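Local structure of luciferase-like monooxygenase (Streptomyces bottropensis, 7BIP) at residues A[194-197]-A[198-201]. The protein probably acts as a luciferase-like monooxygenase that incorporates oxygen from O2 into an intermediate of rishirilide biosynthesis in Streptomyces bottropensis. Sequence-based numbering, arbitrary orientation.
Sequences MLVP and SINP
Val196 and Ile199 meet across a tight turn in a beta-alpha loop of the TIM-barrel-like luciferase fold, in the loop that follows strand 192-195 and leads into helix 202-218. Here the chain leaving the strand reverses before its helix: residues 197 and 198 have the angles of a type I turn, with Pro197 in its first corner. The closing bond is weak, Ile199 N donating to Val196 O over 3.5 Å, though nearly straight at 167°. Asn200 N adds a second weak and more bent bond, 3.4 Å long, to the same Val196 O, which thus receives two backbone donors.

Followed outward, the Ile199 side chain lies against Val196. Its CB carries CG1 between the backbone N and the carbonyl carbon (chi1 70°), a torsion that brings CG1 back over Val196, 3.6 Å from Val196 CG1 and equally near Val196 O. The Ile199 CG2 branch passes Val196 CG1 at 4.1 Å, and Ile199 CD1, at the tip, lies 4.0 Å from that same Val196 CG1. Val196 offers this methyl because CG1 stands anti to its backbone N (chi1 -173°). Ala177, in the loop after strand 171-175, touches both side chains, while Pro197 packs on Met230 and Tyr232 of strand 228-236. Helix 202-218 starts directly after Pro201, its N-cap residue. The Val196 CG1 methyl also comes within 3.9 Å of Ser198 OG.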
loop_
_atom_site.group_PDB
_atom_site.type_symbol
_atom_site.label_atom_id
_atom_site.label_comp_id
_atom_site.label_asym_id
_atom_site.label_seq_id
_atom_site.Cartn_x
_atom_site.Cartn_y
_atom_site.Cartn_z
ATOM N N MET A 194 -10.479 -14.367 14.392
ATOM C CA MET A 194 -11.592 -13.662 13.765
ATOM C C MET A 194 -12.642 -14.695 13.383
ATOM O O MET A 194 -12.351 -15.626 12.631
ATOM C CB MET A 194 -11.125 -12.857 12.545
ATOM C CG MET A 194 -9.770 -12.174 12.754
ATOM S SD MET A 194 -9.226 -11.229 11.315
ATOM C CE MET A 194 -9.864 -9.626 11.774
ATOM N N LEU A 195 -13.849 -14.547 13.926
ATOM C CA LEU A 195 -14.930 -15.495 13.712
ATOM C C LEU A 195 -16.010 -14.869 12.837
ATOM O O LEU A 195 -16.046 -13.654 12.625
ATOM C CB LEU A 195 -15.525 -15.958 15.051
ATOM C CG LEU A 195 -14.543 -16.509 16.092
ATOM C CD1 LEU A 195 -15.299 -17.134 17.263
ATOM C CD2 LEU A 195 -13.614 -17.526 15.468
ATOM N N VAL A 196 -16.908 -15.720 12.341
ATOM C CA VAL A 196 -17.910 -15.291 11.362
ATOM C C VAL A 196 -19.303 -15.661 11.856
ATOM O O VAL A 196 -19.879 -16.675 11.428
ATOM C CB VAL A 196 -17.619 -15.890 9.978
ATOM C CG1 VAL A 196 -18.564 -15.306 8.928
ATOM C CG2 VAL A 196 -16.165 -15.608 9.596
ATOM N N PRO A 197 -19.884 -14.868 12.757
ATOM C CA PRO A 197 -21.185 -15.245 13.331
ATOM C C PRO A 197 -22.325 -15.150 12.344
ATOM O O PRO A 197 -23.364 -15.785 12.560
ATOM C CB PRO A 197 -21.365 -14.238 14.474
ATOM C CG PRO A 197 -20.559 -13.055 14.038
ATOM C CD PRO A 197 -19.349 -13.642 13.365
ATOM N N SER A 198 -22.168 -14.384 11.269
ATOM C CA SER A 198 -23.272 -14.153 10.349
ATOM C C SER A 198 -23.591 -15.368 9.490
ATOM O O SER A 198 -24.646 -15.386 8.846
ATOM C CB SER A 198 -22.960 -12.945 9.466
ATOM O OG SER A 198 -21.866 -13.209 8.611
ATOM N N ILE A 199 -22.729 -16.383 9.475
ATOM C CA ILE A 199 -22.988 -17.593 8.700
ATOM C C ILE A 199 -23.080 -18.799 9.623
ATOM O O ILE A 199 -23.683 -19.817 9.270
ATOM C CB ILE A 199 -21.906 -17.807 7.625
ATOM C CG1 ILE A 199 -20.575 -18.184 8.275
ATOM C CG2 ILE A 199 -21.755 -16.562 6.765
ATOM C CD1 ILE A 199 -19.580 -18.808 7.328
ATOM N N ASN A 200 -22.494 -18.701 10.795
ATOM C CA ASN A 200 -22.457 -19.875 11.652
ATOM C C ASN A 200 -23.538 -19.807 12.725
ATOM O O ASN A 200 -23.929 -18.717 13.153
ATOM C CB ASN A 200 -21.085 -20.015 12.318
ATOM C CG ASN A 200 -19.994 -20.402 11.335
ATOM O OD1 ASN A 200 -18.876 -19.888 11.391
ATOM N ND2 ASN A 200 -20.318 -21.317 10.427
ATOM N N PRO A 201 -24.046 -20.956 13.174
ATOM C CA PRO A 201 -25.028 -20.946 14.265
ATOM C C PRO A 201 -24.415 -20.417 15.552
ATOM O O PRO A 201 -23.213 -20.543 15.792
ATOM C CB PRO A 201 -25.428 -22.421 14.405
ATOM C CG PRO A 201 -24.999 -23.070 13.134
ATOM C CD PRO A 201 -23.794 -22.316 12.669
#